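Local atomic coordinates of nitrogen regulatory protein P-II (PDB entry 5DS7), a protein that probably regulates enzymes as a PII-type signalling trimer that binds adenine nucleotides in clefts between its subunits. Residues E13-G18 and S90-V95; L9-I14 and H96-G101. All blocks are in the same frame, centred on the assembly; numbering follows the deposited sequence.

Overall arrangement
Interactions 1 and 2 are neighbouring lengths of one antiparallel pairing between strands 7-17 and 92-100, their centres 15 Å apart. Glu13 and Ile14 belong to both, and the two also pack directly: Val95 CG2 of interaction 1 lies 3.8 Å from Leu12 CD2 of interaction 2. Interaction 1 touches AMP through Ser90, Gly91, Val92, Phe94 and Ile15; Ser47 and His48 of this chain and Thr37, Ala69 and Lys105 of the second subunit complete that site. Interaction 2 lies at the meeting of three subunits, the nearest atoms of its Lys11 side chain and another bound AMP about 6 Å apart. Glu13 pairs with Phe94 in interaction 1, and its carboxylate meets Lys11 and His96 in interaction 2.

Interaction 1 of 2, residues E13-G18 and S90-V95; sequences EIILEG and SGVVFV. With AMP (adenosine monophosphate), chain G.
One wall of the AMP site between two subunits is made by strands 13-17 and 92-95, where Ile15 pairs with Val92 and Glu13 with Phe94, both as hydrogen-bonded pairs. The bond from Ile15 N to Val92 O, 3.1 Å long, is almost straight (175° at the hydrogen). Ile15 and Val92 lie side by side, pointing the same way, and both meet the nucleotide: Ile15 CG2 meets the ribose at O2', and Val92 CG1 touches C8 of the adenine at 3.8 Å. With its CG1 anti to its own carbonyl carbon (chi1 -65°), Val92 turns CG2 to the base as well, near N9. Phe94 meets the adenine with its ring edge, CZ standing 3.7 Å from C2, while Ile15 CD1 comes obliquely to Phe94 CE2 at 4.1 Å. At the same ring's edge, in its plane, sits Glu13 OE2, which forms a salt bridge with Lys11 of the second subunit. These are the first and last strands of the ferredoxin-like βαββαβ fold of PII proteins; on the other face, Ile14 and Val93 pack together against helix 75-88. Past the pairing, Gly91 CA lies close to Ile15 O in a backbone conformation (phi 142°) that calls for glycine. Gly91 N donates to the phosphate O1P at 2.8 Å. Ser90 OG is 3.0 Å from O3P and is also hydrogen-bonded to Tyr51 OH. A water donates to Ser90 O at 2.6 Å and to Glu17 OE1, and accepts from Glu17 N.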
loop_
_atom_site.group_PDB
_atom_site.type_symbol
_atom_site.label_atom_id
_atom_site.label_comp_id
_atom_site.label_asym_id
_atom_site.label_seq_id
_atom_site.Cartn_x
_atom_site.Cartn_y
_atom_site.Cartn_z
ATOM N N GLU B 13 -6.791 3.224 1.237
ATOM C CA GLU B 13 -5.917 2.868 2.353
ATOM C C GLU B 13 -6.346 3.701 3.548
ATOM O O GLU B 13 -6.292 4.929 3.513
ATOM C CB GLU B 13 -4.440 3.095 2.013
ATOM C CG GLU B 13 -3.945 2.135 0.939
ATOM C CD GLU B 13 -2.497 2.368 0.508
ATOM O OE1 GLU B 13 -2.015 1.627 -0.377
ATOM O OE2 GLU B 13 -1.838 3.282 1.049
ATOM N N ILE B 14 -6.810 3.035 4.592
ATOM C CA ILE B 14 -7.338 3.719 5.766
ATOM C C ILE B 14 -6.457 3.408 6.954
ATOM O O ILE B 14 -6.312 2.250 7.329
ATOM C CB ILE B 14 -8.776 3.298 6.061
ATOM C CG1 ILE B 14 -9.601 3.379 4.770
ATOM C CG2 ILE B 14 -9.362 4.142 7.210
ATOM C CD1 ILE B 14 -10.774 2.412 4.723
ATOM N N ILE B 15 -5.845 4.443 7.522
ATOM C CA ILE B 15 -4.881 4.267 8.598
ATOM C C ILE B 15 -5.449 4.868 9.859
ATOM O O ILE B 15 -5.814 6.037 9.858
ATOM C CB ILE B 15 -3.540 4.920 8.217
ATOM C CG1 ILE B 15 -3.017 4.280 6.923
ATOM C CG2 ILE B 15 -2.522 4.794 9.335
ATOM C CD1 ILE B 15 -1.889 5.058 6.286
ATOM N N LEU B 16 -5.570 4.070 10.918
ATOM C CA LEU B 16 -6.136 4.548 12.177
ATOM C C LEU B 16 -5.747 3.611 13.329
ATOM O O LEU B 16 -5.204 2.531 13.099
ATOM C CB LEU B 16 -7.661 4.677 12.067
ATOM C CG LEU B 16 -8.485 3.391 12.125
ATOM C CD1 LEU B 16 -9.941 3.709 11.846
ATOM C CD2 LEU B 16 -7.968 2.329 11.155
ATOM N N GLU B 17 -5.986 4.043 14.561
ATOM C CA GLU B 17 -5.653 3.234 15.734
ATOM C C GLU B 17 -6.493 1.960 15.766
ATOM O O GLU B 17 -7.684 1.982 15.446
ATOM C CB GLU B 17 -5.858 4.051 17.018
ATOM C CG GLU B 17 -4.899 5.225 17.176
ATOM C CD GLU B 17 -5.411 6.274 18.183
ATOM O OE1 GLU B 17 -6.382 6.988 17.854
ATOM O OE2 GLU B 17 -4.858 6.366 19.293
ATOM N N GLY B 18 -5.870 0.852 16.153
ATOM C CA GLY B 18 -6.499 -0.454 16.125
ATOM C C GLY B 18 -7.747 -0.604 16.971
ATOM O O GLY B 18 -8.568 -1.481 16.695
ATOM N N SER B 90 -7.454 10.299 15.295
ATOM C CA SER B 90 -6.274 10.221 14.440
ATOM C C SER B 90 -6.536 9.392 13.199
ATOM O O SER B 90 -7.268 8.411 13.270
ATOM C CB SER B 90 -5.094 9.610 15.212
ATOM O OG SER B 90 -4.376 10.606 15.913
ATOM N N GLY B 91 -5.932 9.771 12.069
ATOM C CA GLY B 91 -5.949 8.922 10.886
ATOM C C GLY B 91 -6.083 9.637 9.552
ATOM O O GLY B 91 -6.300 10.842 9.511
ATOM N N VAL B 92 -5.969 8.883 8.453
ATOM C CA VAL B 92 -6.042 9.443 7.099
ATOM C C VAL B 92 -6.649 8.414 6.149
ATOM O O VAL B 92 -6.616 7.223 6.438
ATOM C CB VAL B 92 -4.647 9.869 6.580
ATOM C CG1 VAL B 92 -4.092 11.004 7.401
ATOM C CG2 VAL B 92 -3.681 8.689 6.609
ATOM N N VAL B 93 -7.239 8.866 5.046
ATOM C CA VAL B 93 -7.699 7.968 3.979
ATOM C C VAL B 93 -7.109 8.386 2.639
ATOM O O VAL B 93 -7.248 9.537 2.242
ATOM C CB VAL B 93 -9.240 7.956 3.826
ATOM C CG1 VAL B 93 -9.654 6.898 2.837
ATOM C CG2 VAL B 93 -9.916 7.756 5.155
ATOM N N PHE B 94 -6.469 7.452 1.941
ATOM C CA PHE B 94 -5.870 7.691 0.628
ATOM C C PHE B 94 -6.691 6.960 -0.429
ATOM O O PHE B 94 -6.840 5.751 -0.337
ATOM C CB PHE B 94 -4.421 7.181 0.565
ATOM C CG PHE B 94 -3.506 7.772 1.603
ATOM C CD1 PHE B 94 -3.675 9.072 2.035
ATOM C CD2 PHE B 94 -2.463 7.014 2.133
ATOM C CE1 PHE B 94 -2.842 9.611 2.972
ATOM C CE2 PHE B 94 -1.617 7.541 3.086
ATOM C CZ PHE B 94 -1.812 8.842 3.519
ATOM N N VAL B 95 -7.198 7.665 -1.435
ATOM C CA VAL B 95 -7.928 7.019 -2.535
ATOM C C VAL B 95 -6.997 6.781 -3.752
ATOM O O VAL B 95 -6.336 7.716 -4.248
ATOM C CB VAL B 95 -9.160 7.876 -2.961
ATOM C CG1 VAL B 95 -10.093 7.099 -3.936
ATOM C CG2 VAL B 95 -9.940 8.347 -1.731
HETATM P P AMP G . -2.724 12.174 12.668
HETATM O O1P AMP G . -4.199 11.983 12.420
HETATM O O2P AMP G . -2.139 13.392 11.998
HETATM O O3P AMP G . -2.334 11.904 14.095
HETATM O "O5'" AMP G . -2.086 10.942 11.894
HETATM C "C5'" AMP G . -2.136 9.647 12.467
HETATM C "C4'" AMP G . -1.389 8.638 11.636
HETATM O "O4'" AMP G . -1.751 8.751 10.238
HETATM C "C3'" AMP G . 0.116 8.800 11.642
HETATM O "O3'" AMP G . 0.698 8.226 12.796
HETATM C "C2'" AMP G . 0.530 8.111 10.354
HETATM O "O2'" AMP G . 0.571 6.717 10.544
HETATM C "C1'" AMP G . -0.637 8.453 9.426
HETATM N N9 AMP G . -0.334 9.631 8.590
HETATM C C8 AMP G . -0.581 10.922 8.896
HETATM N N7 AMP G . -0.151 11.753 7.912
HETATM C C5 AMP G . 0.401 10.985 6.971
HETATM C C6 AMP G . 1.053 11.221 5.677
HETATM N N6 AMP G . 1.190 12.482 5.210
HETATM N N1 AMP G . 1.506 10.148 4.993
HETATM C C2 AMP G . 1.360 8.895 5.461
HETATM N N3 AMP G . 0.774 8.607 6.631
HETATM C C4 AMP G . 0.285 9.594 7.413
HETATM O O HOH W 1 -7.523 6.720 15.220
#

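Interaction 2 of 2, residues L9-I14 and H96-G101; sequences LKKLEI and HDIQVG
Lys11 and His96 lie side by side on a hydrogen-bonded antiparallel pair, with Lys11 CE over one face of the imidazole. A bend at chi3 (81°) lays CE above the ring, 4.3 Å from its centroid, in a CH-pi contact displaced toward the rim. His96 N donates to Lys11 O at 2.8 Å, and ND1 adds a weak second bond to that oxygen. The Glu13 carboxylate crosses the same ring obliquely, its plane turned 41° from the imidazole, with CD 3.5 Å from His96 CE1. Its OE1 takes Lys11 NZ at 2.9 Å on the anti lone pair. Here the first and last strands of the ferredoxin-like PII fold run on, strongly twisted, into the trimer interface: Lys11 NZ also reaches Glu13 and His96 of the third subunit, and His96 NE2 is bonded to Lys11 of the second. An alanine in place of Glu13 is likely to leave the lysines of two subunits without their shared carboxylate and to open a gap beside His96 CE1. Further along, Ile98 CG2 rests against Lys11 CB at 3.8 Å. Leu9 meets Val100 at about a right angle, CD1 touching CG2 at 3.9 Å. On the opposite face Lys10 and Asp97 run alongside each other into a salt bridge, modelled too short for its exact length to be trusted; a water donates to both Asp97 OD1 and Leu9 O.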
loop_
_atom_site.group_PDB
_atom_site.type_symbol
_atom_site.label_atom_id
_atom_site.label_comp_id
_atom_site.label_asym_id
_atom_site.label_seq_id
_atom_site.Cartn_x
_atom_site.Cartn_y
_atom_site.Cartn_z
ATOM N N LEU B 9 -11.311 0.258 -10.704
ATOM C CA LEU B 9 -11.864 0.473 -9.379
ATOM C C LEU B 9 -10.965 1.501 -8.711
ATOM O O LEU B 9 -9.940 1.909 -9.282
ATOM C CB LEU B 9 -11.894 -0.807 -8.544
ATOM C CG LEU B 9 -12.726 -2.052 -8.844
ATOM C CD1 LEU B 9 -12.341 -3.158 -7.836
ATOM C CD2 LEU B 9 -14.222 -1.785 -8.811
ATOM N N LYS B 10 -11.527 1.612 -7.413
ATOM C CA LYS B 10 -10.784 2.419 -6.453
ATOM C C LYS B 10 -10.217 1.525 -5.343
ATOM O O LYS B 10 -10.739 0.455 -5.048
ATOM C CB LYS B 10 -11.678 3.496 -5.867
ATOM C CG LYS B 10 -12.254 4.444 -6.898
ATOM C CD LYS B 10 -11.233 5.470 -7.338
ATOM C CE LYS B 10 -11.649 6.085 -8.667
ATOM N NZ LYS B 10 -10.855 7.279 -9.010
ATOM N N LYS B 11 -9.141 1.961 -4.726
ATOM C CA LYS B 11 -8.608 1.235 -3.600
ATOM C C LYS B 11 -8.360 2.251 -2.486
ATOM O O LYS B 11 -7.656 3.240 -2.676
ATOM C CB LYS B 11 -7.335 0.485 -3.981
ATOM C CG LYS B 11 -6.832 -0.487 -2.905
ATOM C CD LYS B 11 -5.360 -0.827 -3.089
ATOM C CE LYS B 11 -4.489 0.270 -2.529
ATOM N NZ LYS B 11 -3.050 -0.119 -2.514
ATOM N N LEU B 12 -8.979 2.031 -1.334
ATOM C CA LEU B 12 -8.732 2.898 -0.190
ATOM C C LEU B 12 -7.644 2.345 0.709
ATOM O O LEU B 12 -7.575 1.134 0.911
ATOM C CB LEU B 12 -10.001 3.064 0.623
ATOM C CG LEU B 12 -11.254 3.528 -0.112
ATOM C CD1 LEU B 12 -12.344 3.644 0.910
ATOM C CD2 LEU B 12 -11.002 4.859 -0.740
ATOM N N GLU B 13 -6.791 3.224 1.237
ATOM C CA GLU B 13 -5.917 2.868 2.353
ATOM C C GLU B 13 -6.346 3.701 3.548
ATOM O O GLU B 13 -6.292 4.929 3.513
ATOM C CB GLU B 13 -4.440 3.095 2.013
ATOM C CG GLU B 13 -3.945 2.135 0.939
ATOM C CD GLU B 13 -2.497 2.368 0.508
ATOM O OE1 GLU B 13 -2.015 1.627 -0.377
ATOM O OE2 GLU B 13 -1.838 3.282 1.049
ATOM N N ILE B 14 -6.810 3.035 4.592
ATOM C CA ILE B 14 -7.338 3.719 5.766
ATOM C C ILE B 14 -6.457 3.408 6.954
ATOM O O ILE B 14 -6.312 2.250 7.329
ATOM C CB ILE B 14 -8.776 3.298 6.061
ATOM C CG1 ILE B 14 -9.601 3.379 4.770
ATOM C CG2 ILE B 14 -9.362 4.142 7.210
ATOM C CD1 ILE B 14 -10.774 2.412 4.723
ATOM N N HIS B 96 -6.902 5.529 -4.197
ATOM C CA HIS B 96 -6.108 5.167 -5.381
ATOM C C HIS B 96 -6.992 4.740 -6.531
ATOM O O HIS B 96 -8.071 4.179 -6.311
ATOM C CB HIS B 96 -5.144 3.994 -5.115
ATOM C CG HIS B 96 -4.150 4.229 -4.019
ATOM N ND1 HIS B 96 -4.522 4.435 -2.706
ATOM C CD2 HIS B 96 -2.797 4.245 -4.035
ATOM C CE1 HIS B 96 -3.438 4.601 -1.965
ATOM N NE2 HIS B 96 -2.380 4.477 -2.745
ATOM N N ASP B 97 -6.518 4.968 -7.756
ATOM C CA ASP B 97 -7.052 4.296 -8.934
ATOM C C ASP B 97 -6.341 2.968 -9.085
ATOM O O ASP B 97 -5.116 2.930 -9.003
ATOM C CB ASP B 97 -6.824 5.105 -10.213
ATOM C CG ASP B 97 -7.722 6.298 -10.326
ATOM O OD1 ASP B 97 -8.863 6.242 -9.832
ATOM O OD2 ASP B 97 -7.282 7.302 -10.920
ATOM N N ILE B 98 -7.076 1.881 -9.297
ATOM C CA ILE B 98 -6.422 0.610 -9.624
ATOM C C ILE B 98 -7.142 -0.080 -10.768
ATOM O O ILE B 98 -8.187 0.381 -11.220
ATOM C CB ILE B 98 -6.381 -0.370 -8.432
ATOM C CG1 ILE B 98 -7.787 -0.666 -7.923
ATOM C CG2 ILE B 98 -5.526 0.165 -7.305
ATOM C CD1 ILE B 98 -7.817 -1.832 -6.982
ATOM N N GLN B 99 -6.576 -1.186 -11.234
ATOM C CA GLN B 99 -7.277 -2.050 -12.171
ATOM C C GLN B 99 -7.327 -3.453 -11.604
ATOM O O GLN B 99 -6.417 -3.878 -10.877
ATOM C CB GLN B 99 -6.593 -2.064 -13.539
ATOM C CG GLN B 99 -6.516 -0.713 -14.232
ATOM C CD GLN B 99 -5.723 -0.801 -15.520
ATOM O OE1 GLN B 99 -4.492 -0.906 -15.503
ATOM N NE2 GLN B 99 -6.427 -0.779 -16.646
ATOM N N VAL B 100 -8.395 -4.170 -11.936
ATOM C CA VAL B 100 -8.555 -5.550 -11.529
ATOM C C VAL B 100 -9.103 -6.369 -12.694
ATOM O O VAL B 100 -9.708 -5.828 -13.610
ATOM C CB VAL B 100 -9.502 -5.694 -10.331
ATOM C CG1 VAL B 100 -9.029 -4.822 -9.169
ATOM C CG2 VAL B 100 -10.948 -5.309 -10.734
ATOM N N GLY B 101 -8.899 -7.678 -12.640
ATOM C CA GLY B 101 -9.391 -8.556 -13.687
ATOM C C GLY B 101 -10.763 -9.154 -13.422
ATOM O O GLY B 101 -11.348 -9.733 -14.322
HETATM O O HOH W 2 -9.742 3.678 -11.133
#